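Local coordinates for protein nicotinate-nucleotide pyrophosphorylase (Francisella tularensis subsp. tularensis, PDB 3TQV) that probably catalyses the decarboxylating transfer of a phosphoribosyl group onto quinolinate, giving nicotinate mononucleotide, carbon dioxide and diphosphate on the route to NAD(+), at residues T52-Q61 / W79-N90. Numbering follows the deposited sequence.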
loop_
_atom_site.group_PDB
_atom_site.type_symbol
_atom_site.label_atom_id
_atom_site.label_comp_id
_atom_site.label_asym_id
_atom_site.label_seq_id
_atom_site.Cartn_x
_atom_site.Cartn_y
_atom_site.Cartn_z
ATOM N N THR B 52 7.182 -2.552 18.585
ATOM C CA THR B 52 6.626 -3.555 17.693
ATOM C C THR B 52 5.925 -4.596 18.555
ATOM O O THR B 52 6.291 -4.803 19.707
ATOM C CB THR B 52 7.695 -4.312 16.927
ATOM O OG1 THR B 52 8.844 -3.488 16.739
ATOM C CG2 THR B 52 7.155 -4.721 15.587
ATOM N N ARG B 53 4.919 -5.256 18.006
ATOM C CA ARG B 53 4.341 -6.379 18.710
ATOM C C ARG B 53 4.827 -7.671 18.038
ATOM O O ARG B 53 4.428 -8.772 18.415
ATOM C CB ARG B 53 2.815 -6.295 18.710
ATOM C CG ARG B 53 2.241 -4.972 19.188
ATOM C CD ARG B 53 2.195 -4.879 20.713
ATOM N NE ARG B 53 1.213 -3.895 21.162
ATOM C CZ ARG B 53 1.116 -3.419 22.402
ATOM N NH1 ARG B 53 1.952 -3.820 23.351
ATOM N NH2 ARG B 53 0.175 -2.529 22.695
ATOM N N GLU B 54 5.704 -7.529 17.047
ATOM C CA GLU B 54 6.151 -8.680 16.274
ATOM C C GLU B 54 7.516 -8.432 15.681
ATOM O O GLU B 54 7.925 -7.298 15.523
ATOM C CB GLU B 54 5.143 -9.004 15.173
ATOM C CG GLU B 54 4.669 -7.774 14.411
ATOM C CD GLU B 54 3.818 -8.106 13.198
ATOM O OE1 GLU B 54 2.716 -7.509 13.075
ATOM O OE2 GLU B 54 4.258 -8.950 12.370
ATOM N N GLU B 55 8.237 -9.499 15.376
ATOM C CA GLU B 55 9.572 -9.365 14.798
ATOM C C GLU B 55 9.455 -8.672 13.455
ATOM O O GLU B 55 8.473 -8.866 12.728
ATOM C CB GLU B 55 10.221 -10.736 14.636
ATOM C CG GLU B 55 11.694 -10.732 14.251
ATOM C CD GLU B 55 12.266 -12.144 14.226
ATOM O OE1 GLU B 55 12.613 -12.636 13.132
ATOM O OE2 GLU B 55 12.346 -12.763 15.308
HETATM N N MSE B 56 10.449 -7.859 13.115
HETATM C CA MSE B 56 10.316 -7.011 11.947
HETATM C C MSE B 56 11.636 -6.434 11.497
HETATM O O MSE B 56 12.567 -6.320 12.284
HETATM C CB MSE B 56 9.354 -5.874 12.264
HETATM C CG MSE B 56 9.812 -5.010 13.419
HETATM SE SE MSE B 56 10.263 -3.194 12.862
HETATM C CE MSE B 56 8.483 -2.424 12.735
ATOM N N ILE B 57 11.700 -6.081 10.213
ATOM C CA ILE B 57 12.800 -5.292 9.661
ATOM C C ILE B 57 12.366 -3.840 9.594
ATOM O O ILE B 57 11.483 -3.483 8.817
ATOM C CB ILE B 57 13.208 -5.755 8.254
ATOM C CG1 ILE B 57 13.582 -7.243 8.251
ATOM C CG2 ILE B 57 14.377 -4.926 7.748
ATOM C CD1 ILE B 57 14.807 -7.581 9.119
ATOM N N LEU B 58 12.978 -3.010 10.426
ATOM C CA LEU B 58 12.655 -1.597 10.488
ATOM C C LEU B 58 12.982 -0.856 9.204
ATOM O O LEU B 58 14.036 -1.055 8.586
ATOM C CB LEU B 58 13.391 -0.938 11.654
ATOM C CG LEU B 58 13.365 0.599 11.778
ATOM C CD1 LEU B 58 11.928 1.142 11.747
ATOM C CD2 LEU B 58 14.086 1.045 13.057
ATOM N N CYS B 59 12.053 0.011 8.822
ATOM C CA CYS B 59 12.216 0.929 7.706
ATOM C C CYS B 59 11.264 2.114 7.927
ATOM O O CYS B 59 10.089 1.936 8.257
ATOM C CB CYS B 59 11.937 0.214 6.387
ATOM S SG CYS B 59 12.324 1.189 4.920
ATOM N N GLY B 60 11.774 3.329 7.789
ATOM C CA GLY B 60 10.937 4.492 8.014
ATOM C C GLY B 60 11.492 5.603 8.886
ATOM O O GLY B 60 10.863 6.650 8.997
ATOM N N GLN B 61 12.650 5.383 9.507
ATOM C CA GLN B 61 13.338 6.439 10.261
ATOM C C GLN B 61 13.195 7.833 9.648
ATOM O O GLN B 61 12.651 8.739 10.287
ATOM C CB GLN B 61 14.820 6.110 10.433
ATOM C CG GLN B 61 15.115 5.276 11.678
ATOM C CD GLN B 61 16.605 5.053 11.904
ATOM O OE1 GLN B 61 17.146 5.427 12.943
ATOM N NE2 GLN B 61 17.264 4.432 10.939
ATOM N N TRP B 79 16.521 6.942 18.569
ATOM C CA TRP B 79 16.324 5.668 17.911
ATOM C C TRP B 79 17.124 4.540 18.570
ATOM O O TRP B 79 18.348 4.622 18.732
ATOM C CB TRP B 79 16.690 5.805 16.436
ATOM C CG TRP B 79 15.718 6.659 15.664
ATOM C CD1 TRP B 79 15.826 7.994 15.387
ATOM C CD2 TRP B 79 14.487 6.224 15.068
ATOM N NE1 TRP B 79 14.743 8.414 14.656
ATOM C CE2 TRP B 79 13.906 7.349 14.447
ATOM C CE3 TRP B 79 13.825 4.993 14.998
ATOM C CZ2 TRP B 79 12.689 7.279 13.768
ATOM C CZ3 TRP B 79 12.618 4.927 14.322
ATOM C CH2 TRP B 79 12.063 6.063 13.718
ATOM N N LEU B 80 16.421 3.484 18.951
ATOM C CA LEU B 80 17.065 2.320 19.547
ATOM C C LEU B 80 17.427 1.292 18.485
ATOM O O LEU B 80 18.259 0.431 18.705
ATOM C CB LEU B 80 16.175 1.690 20.629
ATOM C CG LEU B 80 16.127 2.436 21.966
ATOM C CD1 LEU B 80 15.145 3.607 21.948
ATOM C CD2 LEU B 80 15.740 1.464 23.054
ATOM N N TYR B 81 16.760 1.380 17.343
ATOM C CA TYR B 81 17.095 0.584 16.183
ATOM C C TYR B 81 17.138 1.506 14.980
ATOM O O TYR B 81 16.465 2.530 14.965
ATOM C CB TYR B 81 16.049 -0.502 15.961
ATOM C CG TYR B 81 16.106 -1.594 16.985
ATOM C CD1 TYR B 81 16.835 -2.754 16.746
ATOM C CD2 TYR B 81 15.441 -1.466 18.199
ATOM C CE1 TYR B 81 16.901 -3.767 17.688
ATOM C CE2 TYR B 81 15.498 -2.470 19.155
ATOM C CZ TYR B 81 16.237 -3.623 18.896
ATOM O OH TYR B 81 16.308 -4.629 19.842
ATOM N N SER B 82 17.939 1.149 13.984
ATOM C CA SER B 82 18.007 1.912 12.747
ATOM C C SER B 82 17.408 1.127 11.580
ATOM O O SER B 82 17.209 -0.095 11.664
ATOM C CB SER B 82 19.455 2.304 12.439
ATOM O OG SER B 82 20.339 1.194 12.565
ATOM N N ASP B 83 17.118 1.837 10.494
ATOM C CA ASP B 83 16.577 1.225 9.290
ATOM C C ASP B 83 17.459 0.101 8.776
ATOM O O ASP B 83 18.649 0.298 8.551
ATOM C CB ASP B 83 16.434 2.268 8.190
ATOM C CG ASP B 83 15.116 3.003 8.251
ATOM O OD1 ASP B 83 14.466 2.998 9.320
ATOM O OD2 ASP B 83 14.733 3.588 7.221
ATOM N N ALA B 84 16.855 -1.070 8.597
ATOM C CA ALA B 84 17.480 -2.219 7.937
ATOM C C ALA B 84 18.007 -3.214 8.948
ATOM O O ALA B 84 18.775 -4.134 8.622
ATOM C CB ALA B 84 18.559 -1.786 6.942
ATOM N N GLN B 85 17.541 -3.023 10.178
ATOM C CA GLN B 85 17.842 -3.900 11.296
ATOM C C GLN B 85 16.680 -4.820 11.607
ATOM O O GLN B 85 15.520 -4.475 11.403
ATOM C CB GLN B 85 18.102 -3.077 12.535
ATOM C CG GLN B 85 19.349 -2.282 12.491
ATOM C CD GLN B 85 19.938 -2.164 13.856
ATOM O OE1 GLN B 85 21.038 -2.648 14.104
ATOM N NE2 GLN B 85 19.197 -1.549 14.770
ATOM N N LYS B 86 17.007 -5.992 12.118
ATOM C CA LYS B 86 15.998 -6.914 12.566
ATOM C C LYS B 86 15.653 -6.546 14.007
ATOM O O LYS B 86 16.478 -6.657 14.907
ATOM C CB LYS B 86 16.522 -8.342 12.436
ATOM C CG LYS B 86 15.636 -9.427 13.007
ATOM C CD LYS B 86 16.416 -10.738 13.052
ATOM C CE LYS B 86 15.646 -11.846 13.746
ATOM N NZ LYS B 86 16.390 -13.144 13.742
ATOM N N VAL B 87 14.432 -6.068 14.204
ATOM C CA VAL B 87 13.938 -5.702 15.517
ATOM C C VAL B 87 13.131 -6.841 16.119
ATOM O O VAL B 87 12.193 -7.344 15.497
ATOM C CB VAL B 87 13.034 -4.477 15.429
ATOM C CG1 VAL B 87 12.481 -4.126 16.817
ATOM C CG2 VAL B 87 13.791 -3.310 14.813
ATOM N N PRO B 88 13.488 -7.256 17.336
ATOM C CA PRO B 88 12.803 -8.375 17.988
ATOM C C PRO B 88 11.415 -7.976 18.418
ATOM O O PRO B 88 11.210 -6.831 18.802
ATOM C CB PRO B 88 13.659 -8.641 19.235
ATOM C CG PRO B 88 14.955 -7.904 19.004
ATOM C CD PRO B 88 14.590 -6.729 18.153
ATOM N N ALA B 89 10.475 -8.908 18.349
ATOM C CA ALA B 89 9.128 -8.679 18.872
ATOM C C ALA B 89 9.154 -8.066 20.273
ATOM O O ALA B 89 9.896 -8.530 21.146
ATOM C CB ALA B 89 8.326 -9.977 18.875
ATOM N N ASN B 90 8.359 -7.013 20.452
ATOM C CA ASN B 90 8.148 -6.370 21.748
ATOM C C ASN B 90 9.261 -5.433 22.187
ATOM O O ASN B 90 9.334 -5.042 23.349
ATOM C CB ASN B 90 7.822 -7.408 22.828
ATOM C CG ASN B 90 6.461 -8.064 22.598
ATOM O OD1 ASN B 90 5.461 -7.376 22.302
ATOM N ND2 ASN B 90 6.418 -9.398 22.699
HETATM O O HOH W 1 4.040 -9.487 20.908
HETATM O O HOH W 2 11.003 -11.688 18.292
#
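Met56 and Val87 face each other as the hydrogen-bonded pair of a minimal two-stranded antiparallel sheet, a worked example of how a short backbone pairing is continued by a side-chain carboxylate that accepts backbone amides. In the N-terminal domain of this phosphoribosyltransferase, away from the probable substrate sites, it joins the chain after strand 45-52 to that before strand 92-97. Met56 N reaches Val87 O at 3.0 Å, in the carbonyl plane, and Val87 N returns to Met56 O at 2.7 Å. Past the non-hydrogen-bonded pair Ile57 and Lys86, Leu58 N binds Gln85 O, and its carbonyl O accepts Ala84 N from the type II turn Ser82 to Gln85.

Beyond the strands a carboxylate takes over. Asp83 OD2 accepts Gly60 N at 3.0 Å in a nearly straight bond (173° at the hydrogen), while OD1 accepts Gln61 N, also at 3.0 Å. Both amides approach from the syn side of their oxygen, tilted out of the carboxylate plane. CG of Asp83 lies beside its own backbone N (chi1 -87°), bringing the acid to the start of helix 61-71, where Gly60 is the N-cap residue; Tyr154 OH also binds OD2.

Among the apolar groups, Met56 and Val87 run side by side, with CG of the selenomethionine 3.8 Å from Val87 CB. Leu58 holds CG anti to its backbone N (chi1 171°) and sets CD2 against Tyr81 CB, while Ile114 of the long helix 100-130 touches its side chain. Gln61 CG sits squarely over the six-membered ring of Trp79, a CH-pi contact 3.4 Å from the centroid.

At the exposed end, Glu55 and Lys86 form only a long salt bridge, OE1 to NZ 3.9 Å, and a water joins Arg53 O to Asn90 OD1. The chemistry thus grades from an exposed end held by water and a long salt bridge to a carboxylate bonded to two successive backbone amides at the helix start, where Asp83 would probably be stabilised as an anion by those amides and the helix dipole.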